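Local structure of putative isochorismatase (Bordetella bronchiseptica, 3UAO) at residues A175-A180 / K212-M217; L47-F52 / E72-V77; P187-D192 / A204-M209; G85-H90 / A151-Q156; Y135-S140 / Y146-A151. The protein catalyses the hydrolysis of maleamate to maleate and ammonia, a step in the bacterial breakdown of nicotinate (vitamin B3). All coordinates share one frame; numbering follows the deposited sequence.

Contact 1 (A175-A180 / K212-M217)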
# COMPACT_ATOMS: atom_id res chain seq x y z
N ALA A 175 12.33 -8.19 6.15
CA ALA A 175 11.21 -7.71 5.33
C ALA A 175 10.69 -6.43 5.94
O ALA A 175 10.44 -5.47 5.25
CB ALA A 175 10.09 -8.76 5.24
N SER A 176 10.55 -6.42 7.26
CA SER A 176 10.04 -5.29 7.97
C SER A 176 10.98 -4.06 7.94
O SER A 176 10.52 -2.91 8.00
CB SER A 176 9.78 -5.69 9.42
OG SER A 176 8.77 -6.65 9.51
N VAL A 177 12.28 -4.31 7.90
CA VAL A 177 13.27 -3.24 7.88
C VAL A 177 13.34 -2.53 6.53
O VAL A 177 13.37 -1.30 6.43
CB VAL A 177 14.64 -3.82 8.29
CG1 VAL A 177 15.81 -2.99 7.70
CG2 VAL A 177 14.72 -3.97 9.82
N VAL A 178 13.37 -3.32 5.46
CA VAL A 178 13.31 -2.79 4.12
C VAL A 178 12.01 -2.00 3.94
O VAL A 178 12.00 -0.95 3.31
CB VAL A 178 13.39 -3.92 3.10
CG1 VAL A 178 12.99 -3.44 1.69
CG2 VAL A 178 14.82 -4.52 3.11
N ASP A 179 10.90 -2.49 4.51
CA ASP A 179 9.63 -1.72 4.39
C ASP A 179 9.66 -0.39 5.09
O ASP A 179 9.11 0.63 4.57
CB ASP A 179 8.41 -2.53 4.85
CG ASP A 179 7.78 -3.37 3.68
OD1 ASP A 179 8.04 -3.08 2.51
OD2 ASP A 179 6.97 -4.29 3.96
N ALA A 180 10.29 -0.40 6.27
CA ALA A 180 10.33 0.74 7.15
C ALA A 180 11.07 1.81 6.45
O ALA A 180 10.68 2.96 6.41
CB ALA A 180 11.02 0.37 8.45
N LYS A 212 22.74 -1.37 3.05
CA LYS A 212 21.71 -0.82 2.18
C LYS A 212 20.48 -0.17 2.85
O LYS A 212 19.82 0.67 2.24
CB LYS A 212 21.21 -1.97 1.30
CG LYS A 212 22.22 -2.51 0.26
CD LYS A 212 21.74 -3.86 -0.29
CE LYS A 212 22.68 -4.48 -1.31
NZ LYS A 212 22.19 -5.77 -1.86
N TYR A 213 20.14 -0.56 4.06
CA TYR A 213 18.78 -0.36 4.54
C TYR A 213 18.61 0.21 5.93
O TYR A 213 17.51 0.65 6.27
CB TYR A 213 18.05 -1.69 4.54
CG TYR A 213 17.97 -2.38 3.22
CD1 TYR A 213 17.63 -1.69 2.08
CD2 TYR A 213 18.20 -3.73 3.12
CE1 TYR A 213 17.57 -2.31 0.87
CE2 TYR A 213 18.12 -4.36 1.91
CZ TYR A 213 17.79 -3.66 0.78
OH TYR A 213 17.70 -4.29 -0.46
N ALA A 214 19.65 0.19 6.76
CA ALA A 214 19.47 0.54 8.18
C ALA A 214 20.75 0.96 8.85
O ALA A 214 21.84 0.63 8.40
CB ALA A 214 18.85 -0.61 8.95
N ALA A 215 20.60 1.70 9.93
CA ALA A 215 21.67 1.79 10.94
C ALA A 215 21.56 0.49 11.76
O ALA A 215 20.47 0.03 12.10
CB ALA A 215 21.52 3.04 11.82
N VAL A 216 22.72 -0.11 12.02
CA VAL A 216 22.86 -1.43 12.65
C VAL A 216 23.87 -1.36 13.80
O VAL A 216 25.06 -1.14 13.59
CB VAL A 216 23.31 -2.50 11.59
CG1 VAL A 216 23.68 -3.85 12.27
CG2 VAL A 216 22.25 -2.70 10.57
N MET A 217 23.39 -1.55 15.01
CA MET A 217 24.24 -1.52 16.18
C MET A 217 23.65 -2.40 17.30
O MET A 217 22.47 -2.77 17.26
CB MET A 217 24.44 -0.06 16.63
CG MET A 217 23.16 0.73 16.98
SD MET A 217 23.57 2.51 17.08
CE MET A 217 23.60 2.94 15.35
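Y213 lays its ring over V178 and its CB against V177, where helix 174-182 packs beside the turn that leads into edge strand 215-217 of the Rossmann-like parallel sheet. At CB, Y213 meets CG1 of V177 at 4.1 Å. The next bond sets CG beside the backbone N and trans to the carbonyl carbon (chi1 -58°), which carries the ring past V177 to the following residue of the helix. CG of Y213 then lies 3.8 Å from CG2 of V178. Further out, CD2 and CE2 of Y213 each come within 3.5 Å of that same methyl, and CZ of Y213 is 3.9 Å from it. The methyl therefore sits over the face, shifted toward the CD2-CE2 side, in a CH-pi contact, 3.6 Å from CG2 of V178 to the centroid of the Y213 ring and 17° off its normal. On the opposite face the CB of K212 rests above the ring centre, so the aromatic plane is held between two aliphatic groups.

The whole contact is buried, partly by the second subunit: P142 of that subunit packs on V178, and its G171 on Y213. S176 OG of the same helix is hydrogen-bonded to the backbone O of the S-hydroxycysteine at position 172. CG1 of V177, besides meeting Y213, lies 4.1 Å from CB of A214, just before strand 215-217.

Contact 2 (L47-F52 / E72-V77)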
# COMPACT_ATOMS: atom_id res chain seq x y z
N LEU A 47 9.82 1.93 18.40
CA LEU A 47 10.34 0.59 18.56
C LEU A 47 9.34 -0.37 17.96
O LEU A 47 8.16 -0.35 18.29
CB LEU A 47 10.58 0.25 20.06
CG LEU A 47 10.88 -1.21 20.47
CD1 LEU A 47 12.22 -1.66 19.96
CD2 LEU A 47 10.83 -1.37 21.96
N LEU A 48 9.84 -1.22 17.08
CA LEU A 48 9.09 -2.32 16.53
C LEU A 48 9.71 -3.61 16.99
O LEU A 48 10.91 -3.82 16.74
CB LEU A 48 9.25 -2.28 15.01
CG LEU A 48 8.45 -3.36 14.32
CD1 LEU A 48 7.01 -3.22 14.72
CD2 LEU A 48 8.67 -3.19 12.85
N ILE A 49 8.93 -4.48 17.62
CA ILE A 49 9.38 -5.81 17.96
C ILE A 49 8.64 -6.79 17.05
O ILE A 49 7.43 -6.98 17.18
CB ILE A 49 9.08 -6.14 19.42
CG1 ILE A 49 9.64 -5.06 20.36
CG2 ILE A 49 9.66 -7.48 19.80
CD1 ILE A 49 9.27 -5.28 21.81
N VAL A 50 9.34 -7.42 16.12
CA VAL A 50 8.61 -8.24 15.14
C VAL A 50 8.57 -9.74 15.48
O VAL A 50 9.58 -10.38 15.59
CB VAL A 50 8.97 -7.90 13.61
CG1 VAL A 50 9.87 -6.70 13.50
CG2 VAL A 50 9.47 -9.06 12.87
N ASP A 51 7.37 -10.24 15.71
CA ASP A 51 7.08 -11.66 15.85
C ASP A 51 7.82 -12.43 16.93
O ASP A 51 8.05 -13.63 16.80
CB ASP A 51 7.31 -12.38 14.50
CG ASP A 51 6.41 -11.87 13.44
OD1 ASP A 51 5.43 -11.18 13.76
OD2 ASP A 51 6.71 -12.16 12.27
N PHE A 52 8.16 -11.78 18.02
CA PHE A 52 8.69 -12.52 19.16
C PHE A 52 7.55 -13.24 19.88
O PHE A 52 7.14 -12.83 20.96
CB PHE A 52 9.46 -11.59 20.11
CG PHE A 52 10.90 -11.45 19.77
CD1 PHE A 52 11.54 -12.39 18.98
CD2 PHE A 52 11.64 -10.39 20.28
CE1 PHE A 52 12.88 -12.26 18.72
CE2 PHE A 52 12.97 -10.27 20.03
CZ PHE A 52 13.60 -11.20 19.26
N GLU A 72 15.32 -11.92 25.22
CA GLU A 72 15.74 -11.33 26.49
C GLU A 72 16.47 -10.02 26.41
O GLU A 72 16.24 -9.15 27.27
CB GLU A 72 16.66 -12.30 27.22
CG GLU A 72 15.92 -13.40 27.83
CD GLU A 72 14.90 -12.90 28.81
OE1 GLU A 72 15.26 -11.99 29.65
OE2 GLU A 72 13.77 -13.43 28.71
N THR A 73 17.41 -9.89 25.46
CA THR A 73 18.14 -8.65 25.31
C THR A 73 17.12 -7.53 25.01
O THR A 73 17.19 -6.44 25.59
CB THR A 73 19.24 -8.74 24.25
OG1 THR A 73 20.14 -9.81 24.57
CG2 THR A 73 20.02 -7.45 24.19
N THR A 74 16.13 -7.83 24.17
CA THR A 74 15.09 -6.86 23.81
C THR A 74 14.32 -6.30 25.02
O THR A 74 13.86 -5.16 24.98
CB THR A 74 14.06 -7.46 22.79
OG1 THR A 74 14.74 -7.88 21.59
CG2 THR A 74 12.96 -6.46 22.46
N ARG A 75 14.18 -7.08 26.08
CA ARG A 75 13.50 -6.57 27.27
C ARG A 75 14.02 -5.23 27.74
O ARG A 75 13.23 -4.36 28.11
CB ARG A 75 13.63 -7.51 28.45
CG ARG A 75 13.02 -8.85 28.22
CD ARG A 75 13.28 -9.75 29.42
NE ARG A 75 12.51 -9.34 30.60
CZ ARG A 75 12.26 -10.14 31.62
NH1 ARG A 75 12.71 -11.39 31.63
NH2 ARG A 75 11.55 -9.69 32.64
N THR A 76 15.34 -5.07 27.73
CA THR A 76 15.99 -3.83 28.16
C THR A 76 15.61 -2.67 27.24
O THR A 76 15.48 -1.53 27.68
CB THR A 76 17.54 -3.96 28.22
OG1 THR A 76 17.90 -5.13 28.95
CG2 THR A 76 18.17 -2.75 28.90
N VAL A 77 15.40 -2.98 25.96
CA VAL A 77 15.01 -1.97 25.00
C VAL A 77 13.57 -1.52 25.16
O VAL A 77 13.30 -0.32 25.14
CB VAL A 77 15.24 -2.44 23.58
CG1 VAL A 77 14.75 -1.39 22.59
CG2 VAL A 77 16.72 -2.70 23.39
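L47 and I49 of strand 45-50 face V77 and T74 of helix 67-84, and the pairing shows that the two backbones run in opposite senses. CA of L47 lies 8.4 Å from CA of V77, and CA of I49 lies 8.2 Å from CA of T74. After V50 the strand ends, and D51, with positive phi, swings the chain so that F52 also turns to the helix.

The leucine reaches furthest toward the helix through CD1, which stands 3.7 Å from CG1 of V77; its other methyl, CD2, is 4.0 Å from the same CG1, so the valine methyl touches both tips of the fork. The I49 and T74 side chains point past one another, with I49 CD1 3.9 Å from T74 CG2. This is the packing of a beta-alpha-beta crossover: helix 67-84 links strand 45-50 to its parallel neighbour 87-93 and lies against the sheet, and V77 also touches L190 two strands away.

T74 divides its branches by chi1 (-59°): CG2 goes to the isoleucine, while OG1 lies in the plane of the F52 ring at its edge, 3.4 Å from CE2 of F52. That hydroxyl is satisfied within its own helix by A70 O. On the solvent-exposed side of the helix, R75 NH1 forms a salt bridge with E72 OE1 at 3.3 Å. The carboxylate uses its syn lone pair there, and the acceptor lies 19° out of the guanidinium plane.

Contact 3 (P187-D192 / A204-M209)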
# COMPACT_ATOMS: atom_id res chain seq x y z
N PRO A 187 15.48 3.05 9.82
CA PRO A 187 15.51 1.87 10.67
C PRO A 187 16.82 1.77 11.44
O PRO A 187 17.90 2.05 10.89
CB PRO A 187 15.37 0.68 9.67
CG PRO A 187 15.19 1.33 8.26
CD PRO A 187 15.78 2.71 8.41
N LEU A 188 16.72 1.38 12.72
CA LEU A 188 17.85 1.07 13.57
C LEU A 188 17.71 -0.39 13.98
O LEU A 188 16.94 -0.73 14.89
CB LEU A 188 17.84 1.99 14.80
CG LEU A 188 19.15 2.23 15.55
CD1 LEU A 188 18.92 3.23 16.69
CD2 LEU A 188 19.81 0.95 16.05
N VAL A 189 18.44 -1.27 13.30
CA VAL A 189 18.39 -2.70 13.60
C VAL A 189 19.26 -3.04 14.82
O VAL A 189 20.48 -2.89 14.80
CB VAL A 189 18.75 -3.55 12.39
CG1 VAL A 189 18.65 -5.04 12.74
CG2 VAL A 189 17.81 -3.19 11.23
N LEU A 190 18.62 -3.46 15.89
CA LEU A 190 19.28 -3.89 17.07
C LEU A 190 19.90 -5.27 16.81
O LEU A 190 19.21 -6.28 16.92
CB LEU A 190 18.28 -3.99 18.21
CG LEU A 190 17.77 -2.78 19.00
CD1 LEU A 190 18.58 -1.47 18.77
CD2 LEU A 190 16.21 -2.60 18.90
N SER A 191 21.19 -5.30 16.46
CA SER A 191 21.88 -6.53 16.05
C SER A 191 21.85 -7.64 17.08
O SER A 191 21.99 -8.80 16.71
CB SER A 191 23.35 -6.25 15.70
OG SER A 191 24.05 -5.65 16.79
N ASP A 192 21.73 -7.28 18.37
CA ASP A 192 21.70 -8.24 19.45
C ASP A 192 20.27 -8.49 19.92
O ASP A 192 20.07 -9.23 20.87
CB ASP A 192 22.66 -7.85 20.61
CG ASP A 192 22.32 -6.52 21.29
OD1 ASP A 192 21.70 -5.62 20.66
OD2 ASP A 192 22.68 -6.34 22.49
N ALA A 204 24.23 -12.92 7.13
CA ALA A 204 24.09 -12.44 5.77
C ALA A 204 23.07 -11.29 5.72
O ALA A 204 23.24 -10.32 5.00
CB ALA A 204 23.69 -13.56 4.86
N ASN A 205 22.00 -11.39 6.49
CA ASN A 205 20.95 -10.44 6.34
C ASN A 205 21.27 -9.18 7.10
O ASN A 205 20.90 -8.09 6.69
CB ASN A 205 19.62 -11.07 6.73
CG ASN A 205 19.04 -11.92 5.62
OD1 ASN A 205 18.13 -11.49 4.95
ND2 ASN A 205 19.58 -13.12 5.41
N LEU A 206 22.03 -9.31 8.18
CA LEU A 206 22.57 -8.14 8.83
C LEU A 206 23.49 -7.43 7.88
O LEU A 206 23.42 -6.21 7.78
CB LEU A 206 23.31 -8.49 10.11
CG LEU A 206 22.39 -8.96 11.25
CD1 LEU A 206 23.17 -9.66 12.32
CD2 LEU A 206 21.59 -7.78 11.81
N PHE A 207 24.34 -8.17 7.18
CA PHE A 207 25.26 -7.57 6.23
C PHE A 207 24.47 -6.77 5.22
O PHE A 207 24.66 -5.56 5.09
CB PHE A 207 26.12 -8.62 5.53
CG PHE A 207 27.03 -8.04 4.47
CD1 PHE A 207 28.25 -7.51 4.80
CD2 PHE A 207 26.63 -7.97 3.14
CE1 PHE A 207 29.06 -6.94 3.83
CE2 PHE A 207 27.42 -7.41 2.20
CZ PHE A 207 28.65 -6.90 2.54
N ASP A 208 23.53 -7.42 4.54
CA ASP A 208 22.69 -6.74 3.56
C ASP A 208 22.13 -5.44 4.15
O ASP A 208 22.25 -4.34 3.56
CB ASP A 208 21.51 -7.62 3.17
CG ASP A 208 21.89 -8.80 2.31
OD1 ASP A 208 23.08 -8.85 1.90
OD2 ASP A 208 20.98 -9.65 2.05
N MET A 209 21.53 -5.57 5.33
CA MET A 209 20.84 -4.46 5.97
C MET A 209 21.77 -3.31 6.30
O MET A 209 21.49 -2.15 5.94
CB MET A 209 20.09 -4.96 7.19
CG MET A 209 18.77 -5.67 6.80
SD MET A 209 17.78 -5.94 8.25
CE MET A 209 18.40 -7.51 8.91
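V189 carries most of the strand's side of this contact, splitting its two methyls between L206 and M209, one helical turn apart on helix 199-212. CG1 of V189, the methyl opposite the backbone N (chi1 -179°), lies 4.1 Å from CD2 of L206. CG2 of V189 comes 4.1 Å from SD of M209, the two side chains nearly perpendicular to each other. A bend at the last torsion of the methionine (chi3 -86°) swings CE back along the helix, to 4.3 Å from CD2 of L206.

The contact belongs to the beta-alpha-beta unit made by strand 186-195, helix 199-212 and strand 215-217. L190, next in sequence, points away from helix 199-212 and packs against V77 of helix 67-84 and A222, so consecutive strand residues serve the two sides of the sheet. At S191 the chain turns a corner and draws closer to the helix: CA of S191 is 7.4 Å from CA of L206. Here the backbone makes the touch, CA of S191 lying 4.4 Å from CD2 of L206. N205 and D208 are hydrogen-bonded to D208 and N205 of the second subunit, and D208 also forms a salt bridge with R174 of its own chain.

Contact 4 (G85-H90 / A151-Q156). With ACT (acetate ion), chain J.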
# COMPACT_ATOMS: atom_id res chain seq x y z
N GLY A 85 9.03 7.11 26.71
CA GLY A 85 7.76 7.49 26.08
C GLY A 85 7.77 7.32 24.56
O GLY A 85 7.23 8.13 23.84
N TRP A 86 8.41 6.24 24.10
CA TRP A 86 8.59 6.01 22.68
C TRP A 86 7.39 5.27 22.19
O TRP A 86 6.93 4.37 22.85
CB TRP A 86 9.82 5.13 22.41
CG TRP A 86 11.12 5.81 22.50
CD1 TRP A 86 11.35 7.13 22.66
CD2 TRP A 86 12.40 5.20 22.36
NE1 TRP A 86 12.70 7.39 22.67
CE2 TRP A 86 13.37 6.22 22.48
CE3 TRP A 86 12.83 3.88 22.17
CZ2 TRP A 86 14.73 5.96 22.42
CZ3 TRP A 86 14.19 3.62 22.10
CH2 TRP A 86 15.12 4.65 22.22
N ALA A 87 6.87 5.62 21.02
CA ALA A 87 5.85 4.82 20.40
C ALA A 87 6.35 3.35 20.39
O ALA A 87 7.53 3.10 20.11
CB ALA A 87 5.56 5.32 18.97
N VAL A 88 5.48 2.40 20.70
CA VAL A 88 5.89 0.98 20.67
C VAL A 88 4.85 0.10 19.97
O VAL A 88 3.65 0.22 20.24
CB VAL A 88 6.19 0.44 22.08
CG1 VAL A 88 6.68 -1.03 22.01
CG2 VAL A 88 7.24 1.29 22.73
N ALA A 89 5.33 -0.74 19.04
CA ALA A 89 4.49 -1.59 18.20
C ALA A 89 5.03 -3.01 18.22
O ALA A 89 6.22 -3.22 18.15
CB ALA A 89 4.43 -1.08 16.77
N HIS A 90 4.13 -3.97 18.35
CA HIS A 90 4.47 -5.37 18.33
C HIS A 90 3.74 -6.01 17.15
O HIS A 90 2.63 -5.62 16.81
CB HIS A 90 3.98 -6.04 19.63
CG HIS A 90 4.39 -5.31 20.88
ND1 HIS A 90 5.37 -5.78 21.72
CD2 HIS A 90 3.94 -4.16 21.43
CE1 HIS A 90 5.51 -4.94 22.74
NE2 HIS A 90 4.65 -3.95 22.59
N ALA A 151 2.54 1.67 8.91
CA ALA A 151 3.10 2.92 8.38
C ALA A 151 2.29 4.09 8.92
O ALA A 151 2.83 5.07 9.36
CB ALA A 151 3.10 2.95 6.88
N ALA A 152 0.97 3.99 8.86
CA ALA A 152 0.12 5.14 9.20
C ALA A 152 0.09 5.37 10.73
O ALA A 152 0.02 6.52 11.19
CB ALA A 152 -1.28 4.95 8.63
N TRP A 153 0.21 4.28 11.50
CA TRP A 153 0.29 4.37 12.96
C TRP A 153 1.51 5.15 13.35
O TRP A 153 1.45 6.02 14.24
CB TRP A 153 0.34 2.98 13.56
CG TRP A 153 0.16 2.93 15.03
CD1 TRP A 153 -1.00 2.89 15.70
CD2 TRP A 153 1.19 2.87 16.00
NE1 TRP A 153 -0.78 2.83 17.05
CE2 TRP A 153 0.57 2.82 17.26
CE3 TRP A 153 2.58 2.87 15.94
CZ2 TRP A 153 1.30 2.77 18.44
CZ3 TRP A 153 3.30 2.81 17.11
CH2 TRP A 153 2.65 2.76 18.34
N LEU A 154 2.62 4.87 12.68
CA LEU A 154 3.89 5.55 12.94
C LEU A 154 3.87 7.01 12.44
O LEU A 154 4.28 7.92 13.16
CB LEU A 154 5.06 4.77 12.33
CG LEU A 154 5.31 3.38 12.91
CD1 LEU A 154 6.29 2.56 12.00
CD2 LEU A 154 5.84 3.43 14.35
N ALA A 155 3.41 7.21 11.21
CA ALA A 155 3.25 8.55 10.65
C ALA A 155 2.47 9.49 11.57
O ALA A 155 2.88 10.63 11.83
CB ALA A 155 2.52 8.43 9.30
N GLN A 156 1.33 9.02 12.05
CA GLN A 156 0.47 9.81 12.90
C GLN A 156 1.22 10.28 14.12
O GLN A 156 1.04 11.40 14.55
CB GLN A 156 -0.75 9.01 13.35
CG GLN A 156 -1.67 9.81 14.28
CD GLN A 156 -2.92 9.05 14.67
OE1 GLN A 156 -3.48 8.37 13.87
NE2 GLN A 156 -3.33 9.18 15.93
C ACT J . -1.14 10.58 18.96
O ACT J . -1.59 9.37 18.97
OXT ACT J . -1.26 11.22 17.83
CH3 ACT J . -0.47 11.19 20.20
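A87 and A89 turn their methyls to helix 150-156; the axes of strand 87-90 and helix 151-156 run almost antiparallel (171°) and come within 9.9 Å. The helix covers one side of the parallel sheet of this Rossmann-like fold; V88 points to the other, where it packs on L78 and A81 of helix 67-84.

W153 bridges most of the distance: chi1 (-169°) extends its indole from the helix and brings the six-membered ring between the two alanines. CZ3 of W153 lies 3.9 Å from CB of A87 and 4.1 Å from CB of A89, both methyls approaching the ring obliquely. Between them the ring meets the backbone itself: CH2 of W153 is 3.3 Å from O of V88, and N of V88 lies in the ring plane at its edge. NE1 of the indole donates to A100 O of the fourth subunit, and Y135 stacks on the ring.

Further along the helix Q156, hydrogen-bonded to G102 O of the fourth subunit, also reaches an acetate ion, probably from the crystallisation liquor: NE2 of Q156 makes a weak, nearly straight bond to OXT of the acetate at 3.5 Å.

Contact 5 (Y135-S140 / Y146-A151)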
# COMPACT_ATOMS: atom_id res chain seq x y z
N TYR A 135 0.98 -0.88 20.11
CA TYR A 135 0.14 -1.33 19.04
C TYR A 135 0.53 -2.73 18.64
O TYR A 135 1.72 -3.01 18.45
CB TYR A 135 0.29 -0.37 17.85
CG TYR A 135 -0.56 -0.68 16.64
CD1 TYR A 135 -1.88 -1.08 16.77
CD2 TYR A 135 -0.05 -0.58 15.38
CE1 TYR A 135 -2.65 -1.37 15.68
CE2 TYR A 135 -0.82 -0.86 14.28
CZ TYR A 135 -2.12 -1.25 14.44
OH TYR A 135 -2.89 -1.53 13.32
N VAL A 136 -0.46 -3.60 18.52
CA VAL A 136 -0.23 -5.00 18.14
C VAL A 136 -0.72 -5.11 16.73
O VAL A 136 -1.90 -5.02 16.45
CB VAL A 136 -0.98 -6.00 19.06
CG1 VAL A 136 -0.66 -7.44 18.70
CG2 VAL A 136 -0.67 -5.70 20.55
N VAL A 137 0.21 -5.29 15.80
CA VAL A 137 -0.17 -5.39 14.44
C VAL A 137 -0.12 -6.87 14.07
O VAL A 137 0.82 -7.59 14.40
CB VAL A 137 0.66 -4.45 13.52
CG1 VAL A 137 2.04 -4.48 13.85
CG2 VAL A 137 0.49 -4.82 12.08
N ARG A 138 -1.20 -7.32 13.42
CA ARG A 138 -1.38 -8.69 12.98
C ARG A 138 -1.16 -8.74 11.51
O ARG A 138 -1.59 -7.84 10.79
CB ARG A 138 -2.79 -9.16 13.28
CG ARG A 138 -3.04 -9.53 14.76
CD ARG A 138 -4.51 -9.29 15.09
NE ARG A 138 -4.82 -9.65 16.47
CZ ARG A 138 -5.00 -8.79 17.48
NH1 ARG A 138 -4.92 -7.47 17.30
NH2 ARG A 138 -5.30 -9.28 18.70
N LYS A 139 -0.49 -9.80 11.06
CA LYS A 139 -0.09 -9.87 9.70
C LYS A 139 -0.15 -11.32 9.27
O LYS A 139 -0.10 -12.22 10.10
CB LYS A 139 1.32 -9.29 9.54
CG LYS A 139 2.48 -10.11 10.19
CD LYS A 139 3.66 -9.19 10.46
CE LYS A 139 4.96 -9.92 10.87
NZ LYS A 139 5.26 -11.12 10.01
N SER A 140 -0.31 -11.53 7.97
CA SER A 140 -0.25 -12.83 7.37
C SER A 140 0.90 -12.89 6.36
O SER A 140 0.98 -13.81 5.58
CB SER A 140 -1.57 -13.10 6.66
OG SER A 140 -1.94 -11.99 5.85
N TYR A 146 3.38 -4.70 5.49
CA TYR A 146 2.60 -5.13 4.32
C TYR A 146 1.14 -5.44 4.69
O TYR A 146 0.84 -6.44 5.38
CB TYR A 146 3.22 -6.38 3.63
CG TYR A 146 2.69 -6.46 2.22
CD1 TYR A 146 3.40 -5.90 1.17
CD2 TYR A 146 1.43 -6.97 1.94
CE1 TYR A 146 2.89 -5.88 -0.14
CE2 TYR A 146 0.89 -6.96 0.62
CZ TYR A 146 1.61 -6.40 -0.40
OH TYR A 146 1.11 -6.38 -1.72
N GLY A 147 0.21 -4.62 4.20
CA GLY A 147 -1.21 -4.94 4.40
C GLY A 147 -1.64 -4.81 5.83
O GLY A 147 -2.47 -5.56 6.32
N THR A 148 -1.03 -3.85 6.50
CA THR A 148 -1.30 -3.51 7.87
C THR A 148 -1.29 -2.00 7.96
O THR A 148 -1.01 -1.28 7.00
CB THR A 148 -0.20 -4.00 8.84
OG1 THR A 148 0.93 -3.10 8.80
CG2 THR A 148 0.28 -5.45 8.52
N MET A 149 -1.59 -1.50 9.14
CA MET A 149 -1.67 -0.06 9.37
C MET A 149 -0.43 0.49 10.03
O MET A 149 -0.44 1.64 10.49
CB MET A 149 -2.90 0.24 10.23
CG MET A 149 -4.21 0.07 9.50
SD MET A 149 -4.54 1.48 8.44
CE MET A 149 -4.91 2.77 9.61
N LEU A 150 0.68 -0.27 10.02
CA LEU A 150 1.90 0.17 10.75
C LEU A 150 2.40 1.52 10.23
O LEU A 150 2.63 2.43 11.04
CB LEU A 150 3.02 -0.87 10.74
CG LEU A 150 4.15 -0.58 11.73
CD1 LEU A 150 3.64 -0.24 13.09
CD2 LEU A 150 5.17 -1.76 11.88
N ALA A 151 2.54 1.67 8.91
CA ALA A 151 3.10 2.92 8.38
C ALA A 151 2.29 4.09 8.92
O ALA A 151 2.83 5.07 9.36
CB ALA A 151 3.10 2.95 6.88
O HOH W 1 -3.22 -7.93 8.06
O HOH W 2 0.01 -8.88 6.41
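V137 and T148 meet with both first torsions set: in V137 chi1 (44°) wedges CG1 between backbone N and carbonyl carbon and sends CG2 out to the threonine, while in T148 chi1 (80°) puts OG1 over its own chain and leaves CB and CG2 facing the valine. CG2 of V137 lies 3.4 Å from CB of T148. OG1 of T148 accepts from N of L150 at 3.1 Å with an N-H...O angle of 169°, an ST turn just where helix 150-156 begins, and it also donates to A144 O.

CG2 of T148 also lies beside R138 O and 4.1 Å from CB of K139. At the other end of the strand, Y135 reaches along the start of the helix: its OH is 3.6 Å from CB of M149, and CD1 of L150 meets the ring at its edge.

Strand 135-139 is an edge strand of the parallel sheet; the chain after it loops back into helix 150-156, whose L150 also touches A89 of the neighbouring strand 87-93. Where strand and loop draw apart, two waters join their backbones. Water 1 donates to both R138 O (3.2 Å) and G147 O (3.0 Å). Water 2 accepts from S140 N (3.1 Å) and donates to Y146 O (2.8 Å).

Beyond CB, K139 turns from T148, its NZ bonding to T141 O and P142 O and forming a salt bridge with D51. With the modified Cys172, D51 and K139 are consistent with the Asp-Lys-Cys triad of isochorismatase-like cysteine hydrolases.

Overall arrangement
All five contacts pack onto one parallel sheet. Contacts 1 and 3 lie together at the 215-217 end, joined by backbone bonds between A215 and strand 186-195 and both touching the second subunit; contacts 4 and 5 lie toward the other edge, share helix 150-156 and touch the fourth. Contact 2, on an inner strand, touches no other chain. Contacts 1 to 4 are buried, with mainly apolar touches: a methyl over an aromatic face in contact 1, methyls and a hydroxyl at a ring edge in contact 2, methyls and a thioether in contact 3, an indole against the backbone in contact 4. Contact 5, partly buried, adds bridging waters, and K139 links it to contact 2 through D51.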